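Side-chain contacts in acetylxylan esterase A (Aspergillus awamori, PDB 5X6S), which removes acetyl side groups from the backbone of acetylated xylans, a step in the breakdown of plant biomass: residues G90-I95 with A130-L135; V113-S118 with M123-M128; I63-S68 with A96-W101; V145-F150 with E181-G186; S69-S72 with W76-S79. All coordinates share one frame; numbering follows the deposited sequence.

The contacts form a connected set around the central sheet of an alpha/beta-hydrolase. Interaction 2, its centre about 1 Å from that of the chain, joins strand 113-118 to helix 120-131; Gly-117 is about 8 Å from the side chain of Ser-119, the probable nucleophile. Interaction 1 sets the end of that helix against helix 91-106, its centre about 9 Å from that of interaction 2, and interaction 3 lays helix 91-106 on strand 63-68. Interaction 5 lies in the loop between these two, the side chain of Trp-76 about 8 Å from that of Ser-119. Interaction 4, beside the N-linked glycan, touches interaction 2 where Asn-126 ND2 probably bonds to Val-145 O (2.8 Å).

Interaction 1: G90-I95 with A130-L135; sequences GNSNSI and ATYPEL. With NA (sodium ion), chain G.
With CG turned anti to its carbonyl carbon (chi1 -54°), Tyr-132 sends its ring toward helix 91-106, while Asn-93, its CG anti to the backbone N (chi1 -153°), lays its amide beside the end of that ring. The phenol oxygen Tyr-132 OH packs 3.1 Å from Asn-93 CG, and the amide and ring planes are 43° apart. This is close packing without a hydrogen bond: Asn-93 OD1 accepts instead from Gly-89 N, and Tyr-132 OH is bonded to Asn-87 N. At the neighbouring residue, Ser-92 O lies 3.6 Å from Tyr-132 CE2. In the alpha/beta-hydrolase fold the arrangement joins the first turn of helix 91-106, with Gly-90 at its N-cap position, to the end of helix 120-131 and the residue just past it, Tyr-132. A water at the edge of the tyrosine ring, in its plane, lies 2.6 Å from Tyr-132 OH and donates to Ser-92 OG (2.8 Å), which is also hydrogen-bonded to Thr-83 O. Ser-92 CB packs against Thr-131 OG1 (3.9 Å), itself bonded to Val-127 O. Beyond the tyrosine, Glu-134 O binds a sodium ion at 2.9 Å, shared with Glu-134 O of the second subunit.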
# COMPACT_ATOMS: atom_id res chain seq x y z
N GLY A 90 10.77 15.47 7.31
CA GLY A 90 12.03 15.67 6.61
C GLY A 90 11.92 15.45 5.11
O GLY A 90 10.79 15.25 4.60
N ASN A 91 13.04 15.50 4.38
CA ASN A 91 13.09 15.28 2.96
C ASN A 91 12.28 14.05 2.56
O ASN A 91 11.57 14.05 1.59
CB ASN A 91 14.49 15.03 2.41
CG ASN A 91 15.40 16.25 2.34
OD1 ASN A 91 16.54 16.09 2.07
ND2 ASN A 91 14.90 17.43 2.57
N SER A 92 12.44 12.99 3.32
CA SER A 92 11.76 11.74 3.00
C SER A 92 10.22 11.85 2.96
O SER A 92 9.54 11.26 2.07
CB SER A 92 12.22 10.64 3.95
OG SER A 92 12.08 11.04 5.31
N ASN A 93 9.68 12.61 3.90
CA ASN A 93 8.27 12.95 3.98
C ASN A 93 7.81 13.71 2.72
O ASN A 93 6.78 13.43 2.17
CB ASN A 93 7.99 13.76 5.24
CG ASN A 93 6.57 13.62 5.79
OD1 ASN A 93 6.36 13.75 6.97
ND2 ASN A 93 5.62 13.32 4.94
N SER A 94 8.62 14.65 2.27
CA SER A 94 8.34 15.35 1.06
C SER A 94 8.22 14.42 -0.13
O SER A 94 7.27 14.54 -0.91
CB SER A 94 9.42 16.41 0.83
OG SER A 94 9.27 17.47 1.78
N ILE A 95 9.19 13.50 -0.28
CA ILE A 95 9.18 12.56 -1.38
C ILE A 95 7.90 11.70 -1.34
O ILE A 95 7.25 11.45 -2.38
CB ILE A 95 10.45 11.67 -1.38
CG1 ILE A 95 11.70 12.55 -1.66
CG2 ILE A 95 10.35 10.57 -2.43
CD1 ILE A 95 13.01 11.77 -1.56
N ALA A 130 12.25 2.34 4.53
CA ALA A 130 12.08 2.22 5.98
C ALA A 130 11.05 3.18 6.56
O ALA A 130 10.35 2.84 7.53
CB ALA A 130 13.40 2.46 6.65
N THR A 131 10.96 4.39 6.01
CA THR A 131 10.09 5.43 6.59
C THR A 131 8.68 5.41 5.98
O THR A 131 7.72 5.68 6.69
CB THR A 131 10.68 6.85 6.44
OG1 THR A 131 11.11 7.06 5.08
CG2 THR A 131 11.87 7.08 7.40
N TYR A 132 8.57 5.13 4.67
CA TYR A 132 7.27 5.01 3.94
C TYR A 132 7.12 3.64 3.24
O TYR A 132 6.81 3.56 2.06
CB TYR A 132 7.03 6.25 3.00
CG TYR A 132 7.15 7.49 3.81
CD1 TYR A 132 6.03 8.04 4.45
CD2 TYR A 132 8.40 8.07 4.05
CE1 TYR A 132 6.16 9.14 5.26
CE2 TYR A 132 8.53 9.18 4.87
CZ TYR A 132 7.40 9.69 5.49
OH TYR A 132 7.53 10.76 6.33
N PRO A 133 7.35 2.51 3.99
CA PRO A 133 7.27 1.17 3.35
C PRO A 133 5.96 0.91 2.61
O PRO A 133 5.95 0.24 1.59
CB PRO A 133 7.42 0.21 4.54
CG PRO A 133 7.00 1.03 5.74
CD PRO A 133 7.56 2.39 5.44
N GLU A 134 4.86 1.50 3.12
CA GLU A 134 3.51 1.37 2.56
C GLU A 134 3.35 1.85 1.13
O GLU A 134 2.46 1.41 0.45
CB GLU A 134 2.47 2.09 3.45
CG GLU A 134 2.51 3.65 3.45
CD GLU A 134 3.56 4.29 4.35
OE1 GLU A 134 4.37 3.54 4.96
OE2 GLU A 134 3.60 5.54 4.46
N LEU A 135 4.23 2.77 0.67
CA LEU A 135 4.10 3.33 -0.66
C LEU A 135 4.72 2.47 -1.80
O LEU A 135 4.31 2.60 -2.96
CB LEU A 135 4.70 4.74 -0.70
CG LEU A 135 3.98 5.78 0.14
CD1 LEU A 135 4.74 7.12 0.04
CD2 LEU A 135 2.51 5.95 -0.23
NA NA G . -0.28 0.57 -0.21
O HOH W 1 9.91 11.59 6.98
O HOH W 2 -0.94 1.15 2.02
O HOH W 3 0.56 0.36 -2.01

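Interaction 2: V113-S118 with M123-M128; sequences VFVTGS and MMTNVM
Thr-125 lies over the backbone of strand 113-118, covering the peptide between Thr-116 and Gly-117 with its hydroxyl and the carbonyl of Val-115 with its methyl. Its OG1 comes to 3.2 Å from Thr-116 C, and its CG2, held anti to the backbone N (chi1 -64° for OG1), sits 3.7 Å from Val-115 O. The branched ends of Val-115 and Thr-125 pass side by side, pointing opposite ways, with Val-115 CG2 4.2 Å from Thr-125 OG1. The same valine methyl reaches Met-128 CG at 4.5 Å, a looser apolar touch. Gly-117 has no side chain where the threonine hydroxyl comes down, and the axes of segments 113-118 and 123-128 approach to 7.0 Å, nearly antiparallel at 153°. This is the strand-to-helix part of a beta-alpha-beta unit completed by strand 138-142; the tight turn between strand and helix is consistent with the nucleophile elbow of alpha/beta-hydrolases, with Ser-119 the probable nucleophile. Although Thr-125 OG1 lies 3.2 Å from Gly-117 N, the angle is too poor for a hydrogen bond; the hydroxyl pairs with Gly-121 O in its own helix, which implies that van der Waals packing holds the contact.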
# COMPACT_ATOMS: atom_id res chain seq x y z
N VAL A 113 4.35 1.24 -7.55
CA VAL A 113 5.19 2.40 -7.23
C VAL A 113 6.54 1.89 -6.74
O VAL A 113 6.62 1.00 -5.86
CB VAL A 113 4.50 3.36 -6.21
CG1 VAL A 113 5.35 4.60 -5.93
CG2 VAL A 113 3.10 3.75 -6.65
N PHE A 114 7.61 2.43 -7.33
CA PHE A 114 8.96 1.89 -7.15
C PHE A 114 9.88 3.05 -6.83
O PHE A 114 9.59 4.15 -7.24
CB PHE A 114 9.38 1.15 -8.44
CG PHE A 114 8.41 0.08 -8.81
CD1 PHE A 114 8.45 -1.17 -8.16
CD2 PHE A 114 7.45 0.30 -9.79
CE1 PHE A 114 7.48 -2.15 -8.44
CE2 PHE A 114 6.50 -0.70 -10.09
CZ PHE A 114 6.52 -1.93 -9.40
N VAL A 115 10.99 2.80 -6.16
CA VAL A 115 11.92 3.84 -5.80
C VAL A 115 13.34 3.35 -6.04
O VAL A 115 13.63 2.16 -5.77
CB VAL A 115 11.68 4.38 -4.35
CG1 VAL A 115 11.74 3.30 -3.29
CG2 VAL A 115 12.58 5.59 -4.02
N THR A 116 14.20 4.23 -6.56
CA THR A 116 15.57 3.87 -6.91
C THR A 116 16.41 5.15 -6.89
O THR A 116 15.86 6.27 -6.97
CB THR A 116 15.65 3.14 -8.28
OG1 THR A 116 16.99 2.84 -8.60
CG2 THR A 116 15.03 4.02 -9.44
N GLY A 117 17.71 5.00 -6.74
CA GLY A 117 18.59 6.12 -6.58
C GLY A 117 20.04 5.69 -6.60
O GLY A 117 20.32 4.50 -6.44
N SER A 118 20.94 6.65 -6.84
CA SER A 118 22.36 6.40 -6.85
C SER A 118 23.05 7.26 -5.77
O SER A 118 22.70 8.38 -5.56
CB SER A 118 22.97 6.69 -8.25
OG SER A 118 22.41 5.79 -9.19
N MET A 123 21.19 6.07 -0.73
CA MET A 123 21.00 6.19 0.73
C MET A 123 19.52 6.56 1.03
O MET A 123 18.87 5.96 1.90
CB MET A 123 21.87 7.24 1.32
CG MET A 123 23.38 7.06 1.08
SD MET A 123 24.23 8.33 1.97
CE MET A 123 25.72 8.54 1.01
N MET A 124 19.01 7.54 0.30
CA MET A 124 17.62 7.98 0.47
C MET A 124 16.65 6.87 0.04
O MET A 124 15.58 6.71 0.65
CB MET A 124 17.39 9.28 -0.29
CG MET A 124 15.92 9.77 -0.23
SD MET A 124 15.27 9.97 1.43
CE MET A 124 15.82 11.62 1.78
N THR A 125 17.04 6.05 -0.94
CA THR A 125 16.18 4.94 -1.30
C THR A 125 15.94 4.01 -0.11
O THR A 125 14.81 3.59 0.14
CB THR A 125 16.74 4.20 -2.56
OG1 THR A 125 16.70 5.11 -3.66
CG2 THR A 125 15.91 3.00 -2.93
N ASN A 126 17.00 3.67 0.61
CA ASN A 126 16.88 2.83 1.79
C ASN A 126 16.04 3.51 2.82
O ASN A 126 15.23 2.89 3.42
CB ASN A 126 18.21 2.43 2.38
CG ASN A 126 18.88 1.32 1.60
OD1 ASN A 126 18.29 0.34 1.22
ND2 ASN A 126 20.10 1.55 1.30
N VAL A 127 16.24 4.79 2.99
CA VAL A 127 15.46 5.59 3.98
C VAL A 127 13.96 5.57 3.63
O VAL A 127 13.08 5.36 4.51
CB VAL A 127 16.01 7.01 4.16
CG1 VAL A 127 15.06 7.88 5.00
CG2 VAL A 127 17.38 6.99 4.84
N MET A 128 13.65 5.75 2.35
CA MET A 128 12.23 5.74 1.89
C MET A 128 11.58 4.39 2.14
O MET A 128 10.42 4.31 2.51
CB MET A 128 12.12 6.06 0.40
CG MET A 128 12.47 7.52 -0.01
SD MET A 128 11.53 8.78 0.91
CE MET A 128 9.85 8.22 0.54

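Interaction 3: I63-S68 with A96-W101; sequences IVIYPS and ANMVTW
Strand 63-68 and the helical segment 96-101 run nearly antiparallel, at 152° between their directions, with axes 9.7 Å apart at closest approach. Ile-65 and Met-98, whose alpha-carbons come nearest, also carry most of the contact, both side chains pointing into the interface. Met-98 has CG anti to its carbonyl carbon (chi1 -65°) and is extended beyond it, and this long reach brings its sulfur between two residues of the strand: SD lies 4.0 Å from Ile-65 CG2 and 3.9 Å from Pro-67 CB. The thioether crosses both partners at a slant. Its sulfur lies against CB and CG of the proline, and CE runs on past the CB corner, 4.0 Å from Pro-67 CB. The layer belongs to the three-layer alpha/beta/alpha sandwich of the alpha/beta-hydrolase fold, in which helix 91-106 covers one face of the central sheet, here over strand 63-68 and its parallel neighbour, strand 33-37. While Ile-65 CG2 meets the methionine sulfur, the delta methyl CD1 reaches on to the helix backbone, 3.7 Å from Met-98 O and 3.9 Å from Val-99 CA. The same methyl touches Val-99 CG2 at 4.1 Å, and Val-99 also packs against Val-35 of strand 33-37. The carbonyl oxygen of Met-98 accepts from Thr-102 OG1. Thr-100, on the same helix, packs against Ile-103 of the second subunit.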
# COMPACT_ATOMS: atom_id res chain seq x y z
N ILE A 63 4.94 6.89 -14.90
CA ILE A 63 5.36 8.26 -14.68
C ILE A 63 6.67 8.19 -13.86
O ILE A 63 6.78 7.35 -12.98
CB ILE A 63 4.28 9.06 -13.90
CG1 ILE A 63 3.05 9.23 -14.80
CG2 ILE A 63 4.79 10.43 -13.40
CD1 ILE A 63 1.82 9.75 -14.10
N VAL A 64 7.61 9.06 -14.14
CA VAL A 64 8.83 9.18 -13.29
C VAL A 64 8.83 10.42 -12.44
O VAL A 64 8.52 11.51 -12.94
CB VAL A 64 10.17 9.16 -14.12
CG1 VAL A 64 11.37 8.85 -13.18
CG2 VAL A 64 10.10 8.20 -15.29
N ILE A 65 9.14 10.28 -11.15
CA ILE A 65 9.24 11.42 -10.23
C ILE A 65 10.70 11.58 -9.89
O ILE A 65 11.35 10.61 -9.53
CB ILE A 65 8.46 11.23 -8.91
CG1 ILE A 65 6.96 11.10 -9.18
CG2 ILE A 65 8.77 12.40 -7.95
CD1 ILE A 65 6.16 10.60 -7.94
N TYR A 66 11.21 12.81 -10.03
CA TYR A 66 12.61 13.12 -9.78
C TYR A 66 12.65 14.15 -8.67
O TYR A 66 12.52 15.36 -8.95
CB TYR A 66 13.31 13.66 -11.08
CG TYR A 66 13.27 12.76 -12.28
CD1 TYR A 66 14.25 11.75 -12.49
CD2 TYR A 66 12.27 12.90 -13.25
CE1 TYR A 66 14.24 10.94 -13.62
CE2 TYR A 66 12.25 12.08 -14.38
CZ TYR A 66 13.19 11.10 -14.56
OH TYR A 66 13.10 10.31 -15.68
N PRO A 67 12.80 13.71 -7.40
CA PRO A 67 12.90 14.70 -6.31
C PRO A 67 14.22 15.45 -6.45
O PRO A 67 15.13 14.93 -7.06
CB PRO A 67 12.92 13.82 -5.03
CG PRO A 67 12.30 12.50 -5.46
CD PRO A 67 12.87 12.34 -6.88
N SER A 68 14.26 16.68 -5.92
CA SER A 68 15.44 17.54 -6.10
C SER A 68 15.86 18.14 -4.76
O SER A 68 15.11 18.88 -4.14
CB SER A 68 15.14 18.65 -7.09
OG SER A 68 16.30 18.99 -7.74
N ALA A 96 7.52 11.28 -0.15
CA ALA A 96 6.28 10.53 0.05
C ALA A 96 5.07 11.28 -0.52
O ALA A 96 4.23 10.69 -1.23
CB ALA A 96 6.07 10.25 1.51
N ASN A 97 4.97 12.57 -0.21
CA ASN A 97 3.90 13.42 -0.69
C ASN A 97 3.89 13.62 -2.21
O ASN A 97 2.81 13.75 -2.84
CB ASN A 97 3.89 14.74 0.10
CG ASN A 97 3.55 14.55 1.55
OD1 ASN A 97 2.95 13.54 1.93
ND2 ASN A 97 3.96 15.49 2.40
N MET A 98 5.06 13.62 -2.84
CA MET A 98 5.14 13.66 -4.29
C MET A 98 4.48 12.42 -4.89
O MET A 98 3.77 12.49 -5.92
CB MET A 98 6.60 13.65 -4.74
CG MET A 98 7.37 14.86 -4.34
SD MET A 98 9.11 14.78 -4.80
CE MET A 98 9.84 15.92 -3.67
N VAL A 99 4.73 11.27 -4.26
CA VAL A 99 4.11 10.03 -4.66
C VAL A 99 2.60 10.11 -4.62
O VAL A 99 1.91 9.80 -5.61
CB VAL A 99 4.69 8.82 -3.88
CG1 VAL A 99 3.81 7.57 -4.04
CG2 VAL A 99 6.09 8.56 -4.34
N THR A 100 2.05 10.49 -3.46
CA THR A 100 0.62 10.43 -3.28
C THR A 100 -0.08 11.44 -4.17
O THR A 100 -1.17 11.14 -4.69
CB THR A 100 0.22 10.60 -1.81
OG1 THR A 100 0.59 11.91 -1.38
CG2 THR A 100 0.87 9.47 -0.92
N TRP A 101 0.55 12.59 -4.39
CA TRP A 101 0.01 13.64 -5.29
C TRP A 101 -0.10 13.07 -6.71
O TRP A 101 -1.12 13.26 -7.38
CB TRP A 101 0.90 14.88 -5.32
CG TRP A 101 0.38 16.00 -6.17
CD1 TRP A 101 -0.52 16.99 -5.81
CD2 TRP A 101 0.64 16.19 -7.55
NE1 TRP A 101 -0.78 17.80 -6.87
CE2 TRP A 101 -0.08 17.35 -7.95
CE3 TRP A 101 1.43 15.52 -8.49
CZ2 TRP A 101 -0.03 17.83 -9.26
CZ3 TRP A 101 1.49 16.01 -9.75
CH2 TRP A 101 0.75 17.14 -10.14

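Interaction 4: V145-F150 with E181-G186; sequences VSAGCF and EAMYSG. With NAG (2-acetamido-2-deoxy-beta-D-glucopyranose), chain C.
Gly-148 meets the terminal methyl of Met-183 with its bare backbone: CE lies 3.5 Å from both Gly-148 N and Gly-148 CA, so close that a beta-carbon at this position would collide with it. The glycine is the third residue of a type II beta turn from Ser-146 to Cys-149, closed by Cys-149 N bonding to Ser-146 O at 3.0 Å, and its positive phi of 91° is the backbone shape such turns favour glycine for. The turn lies in the long loop after strand 138-142 of this alpha/beta-hydrolase, and the methionine lies in the C-terminal end region of the helix that includes Glu-181. Met-183 is extended beyond CG (chi2 -162°), and this straight chain carries its methyl across to the turn. On the way the thioether passes Ala-147, whose CB is 4.2 Å from Met-183 SD and 4.1 Å from Met-183 CE. No hydrogen bond crosses between the segments; the methionine also packs against Ala-130 and Thr-131 at the end of helix 120-131, so that its side chain fills in between that helix and the turn. Cys-149 is joined to Cys-164 by a disulfide, and Ala-147 N is bonded to Gln-216 OE1 of helix 208-221. In the other segment, Glu-181 closes back on its own chain, taking the N-H of Gly-186 on the syn side of OE2, tilted 25° out of the carboxylate plane. The glycan lies by the far end of the turn, where the sugar hydroxyl O6 of an N-acetylglucosamine donates to Cys-149 O at 2.8 Å.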
# COMPACT_ATOMS: atom_id res chain seq x y z
N VAL A 145 24.08 3.42 1.39
CA VAL A 145 24.37 2.89 2.74
C VAL A 145 23.03 2.53 3.35
O VAL A 145 21.99 2.98 2.87
CB VAL A 145 25.14 3.87 3.65
CG1 VAL A 145 26.41 4.35 2.99
CG2 VAL A 145 24.28 5.04 4.09
N SER A 146 23.06 1.66 4.37
CA SER A 146 21.85 1.10 5.00
C SER A 146 21.01 2.25 5.60
O SER A 146 21.53 3.32 5.87
CB SER A 146 22.22 0.07 6.07
OG SER A 146 23.05 0.70 7.05
N ALA A 147 19.72 2.01 5.79
CA ALA A 147 18.86 3.01 6.38
C ALA A 147 19.33 3.25 7.81
O ALA A 147 19.41 2.31 8.63
CB ALA A 147 17.39 2.56 6.35
N GLY A 148 19.67 4.48 8.10
CA GLY A 148 20.10 4.90 9.41
C GLY A 148 21.60 4.81 9.60
O GLY A 148 22.08 5.16 10.64
N CYS A 149 22.34 4.38 8.58
CA CYS A 149 23.81 4.44 8.62
C CYS A 149 24.34 5.88 8.65
O CYS A 149 25.41 6.15 9.20
CB CYS A 149 24.39 3.63 7.45
SG CYS A 149 26.16 3.17 7.59
N PHE A 150 23.57 6.82 8.07
CA PHE A 150 23.97 8.22 8.10
C PHE A 150 23.33 9.00 9.23
O PHE A 150 23.46 10.23 9.29
CB PHE A 150 23.73 8.95 6.75
CG PHE A 150 24.97 9.10 5.90
CD1 PHE A 150 25.91 8.06 5.80
CD2 PHE A 150 25.17 10.26 5.15
CE1 PHE A 150 27.03 8.19 4.98
CE2 PHE A 150 26.28 10.39 4.31
CZ PHE A 150 27.22 9.35 4.23
N GLU A 181 13.18 -0.72 11.69
CA GLU A 181 11.86 -0.83 12.29
C GLU A 181 11.51 0.47 13.04
O GLU A 181 10.36 0.91 13.01
CB GLU A 181 11.80 -2.06 13.20
CG GLU A 181 10.39 -2.48 13.65
CD GLU A 181 9.77 -1.60 14.78
OE1 GLU A 181 10.54 -0.94 15.55
OE2 GLU A 181 8.50 -1.59 14.90
N ALA A 182 12.50 1.05 13.73
CA ALA A 182 12.27 2.21 14.56
C ALA A 182 11.85 3.46 13.73
O ALA A 182 11.28 4.42 14.25
CB ALA A 182 13.52 2.52 15.35
N MET A 183 12.15 3.42 12.42
CA MET A 183 11.79 4.53 11.53
C MET A 183 10.27 4.57 11.28
O MET A 183 9.74 5.60 10.86
CB MET A 183 12.55 4.41 10.22
CG MET A 183 14.05 4.40 10.46
SD MET A 183 15.02 4.78 9.00
CE MET A 183 16.63 4.74 9.76
N TYR A 184 9.59 3.44 11.42
CA TYR A 184 8.14 3.44 11.51
C TYR A 184 7.75 2.45 12.61
O TYR A 184 7.33 1.32 12.30
CB TYR A 184 7.48 3.07 10.16
CG TYR A 184 5.99 3.26 10.08
CD1 TYR A 184 5.23 3.57 11.20
CD2 TYR A 184 5.31 3.13 8.85
CE1 TYR A 184 3.87 3.75 11.11
CE2 TYR A 184 3.94 3.27 8.77
CZ TYR A 184 3.21 3.57 9.89
OH TYR A 184 1.83 3.68 9.82
N SER A 185 7.86 2.84 13.88
CA SER A 185 7.65 1.81 14.93
C SER A 185 6.25 1.26 14.96
O SER A 185 5.25 1.99 14.79
CB SER A 185 8.14 2.18 16.34
OG SER A 185 7.48 3.28 16.82
N GLY A 186 6.18 -0.06 15.11
CA GLY A 186 4.91 -0.74 15.18
C GLY A 186 4.34 -1.16 13.84
O GLY A 186 3.37 -1.90 13.78
C1 NAG C . 27.41 7.82 12.32
C2 NAG C . 27.03 8.42 13.69
C3 NAG C . 26.97 7.36 14.79
C4 NAG C . 26.07 6.19 14.38
C5 NAG C . 26.44 5.70 12.97
C6 NAG C . 25.44 4.68 12.47
C7 NAG C . 27.83 10.69 14.19
C8 NAG C . 29.01 11.55 14.48
N2 NAG C . 28.04 9.40 14.02
O3 NAG C . 26.52 7.99 15.97
O4 NAG C . 26.16 5.05 15.23
O5 NAG C . 26.56 6.72 12.00
O6 NAG C . 25.88 4.25 11.19
O7 NAG C . 26.71 11.21 14.08

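Interaction 5: S69-S72 with W76-S79; sequences SPYS and WDVS
Ser-69 lies over the six-membered ring of Trp-76, its CB 4.0 Å from the ring centroid and only 5° off the ring normal, a CH-pi contact made face-on. The backbone follows it over the indole, Ser-69 N coming to 3.4 Å from Trp-76 CH2. With OG anti to the backbone N, the hydroxyl accepts from Tyr-71 N at 3.2 Å, forming an ST turn, and also pairs with Cys-75 O. Pro-70 then places its CG over the centre of one face of the Tyr-71 ring. Tyr-71 reaches the second segment, where its CE2 packs 3.7 Å from Asp-77 CB, ring and carboxylate planes standing 80° apart. A water links the two polar ends, donating a hydrogen bond to Asp-77 OD2 at 2.6 Å and lying 3.2 Å from Tyr-71 OH. Ser-80 OG also bonds to OD2, while OD1 takes Ser-79 N on its anti side, 35° out of the carboxylate plane, in an Asx turn, and is bonded to Asp-158 N. In this loop between strand 63-68 and helix 91-106, Trp-76 wedges between Pro-67 at the strand's end, Asn-91 at the start of the helix and Met-124 of helix 120-131, which follows the probable nucleophile Ser-119.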
# COMPACT_ATOMS: atom_id res chain seq x y z
N SER A 69 17.06 17.83 -4.34
CA SER A 69 17.54 18.24 -3.02
C SER A 69 17.52 19.75 -2.88
O SER A 69 17.91 20.47 -3.82
CB SER A 69 18.94 17.73 -2.74
OG SER A 69 19.37 18.22 -1.48
N PRO A 70 17.05 20.24 -1.71
CA PRO A 70 17.05 21.66 -1.47
C PRO A 70 18.40 22.18 -0.96
O PRO A 70 18.54 23.41 -0.77
CB PRO A 70 16.02 21.83 -0.35
CG PRO A 70 16.17 20.54 0.44
CD PRO A 70 16.45 19.47 -0.59
N TYR A 71 19.36 21.29 -0.69
CA TYR A 71 20.56 21.72 0.04
C TYR A 71 21.75 22.09 -0.83
O TYR A 71 22.00 21.58 -1.93
CB TYR A 71 20.99 20.70 1.09
CG TYR A 71 19.87 20.32 2.03
CD1 TYR A 71 19.34 21.25 2.93
CD2 TYR A 71 19.30 19.02 2.02
CE1 TYR A 71 18.29 20.92 3.78
CE2 TYR A 71 18.25 18.68 2.86
CZ TYR A 71 17.74 19.63 3.74
OH TYR A 71 16.69 19.34 4.57
N SER A 72 22.53 23.02 -0.29
CA SER A 72 23.81 23.35 -0.89
C SER A 72 24.66 22.06 -0.95
O SER A 72 24.80 21.35 0.03
CB SER A 72 24.50 24.42 -0.02
OG SER A 72 25.66 24.81 -0.70
N TRP A 76 21.28 14.44 -0.19
CA TRP A 76 20.04 14.25 0.57
C TRP A 76 20.20 14.24 2.08
O TRP A 76 21.16 13.72 2.59
CB TRP A 76 19.35 12.96 0.09
CG TRP A 76 18.83 13.12 -1.32
CD1 TRP A 76 19.43 12.72 -2.49
CD2 TRP A 76 17.64 13.86 -1.70
NE1 TRP A 76 18.66 13.14 -3.58
CE2 TRP A 76 17.57 13.84 -3.13
CE3 TRP A 76 16.65 14.54 -0.98
CZ2 TRP A 76 16.52 14.42 -3.83
CZ3 TRP A 76 15.59 15.11 -1.67
CH2 TRP A 76 15.55 15.06 -3.10
N ASP A 77 19.23 14.80 2.80
CA ASP A 77 19.13 14.58 4.25
C ASP A 77 18.72 13.14 4.53
O ASP A 77 17.55 12.75 4.33
CB ASP A 77 18.17 15.57 4.93
CG ASP A 77 18.09 15.37 6.44
OD1 ASP A 77 19.01 14.71 7.01
OD2 ASP A 77 17.07 15.83 7.04
N VAL A 78 19.70 12.34 4.93
CA VAL A 78 19.49 10.96 5.38
C VAL A 78 20.03 10.77 6.85
O VAL A 78 20.34 9.64 7.30
CB VAL A 78 20.05 9.93 4.38
CG1 VAL A 78 19.20 9.91 3.11
CG2 VAL A 78 21.54 10.22 4.07
N SER A 79 20.08 11.90 7.58
CA SER A 79 20.69 11.97 8.91
C SER A 79 19.81 12.47 10.05
O SER A 79 19.99 12.05 11.19
CB SER A 79 21.96 12.80 8.84
OG SER A 79 21.74 14.14 8.46
O HOH W 4 15.09 16.87 5.75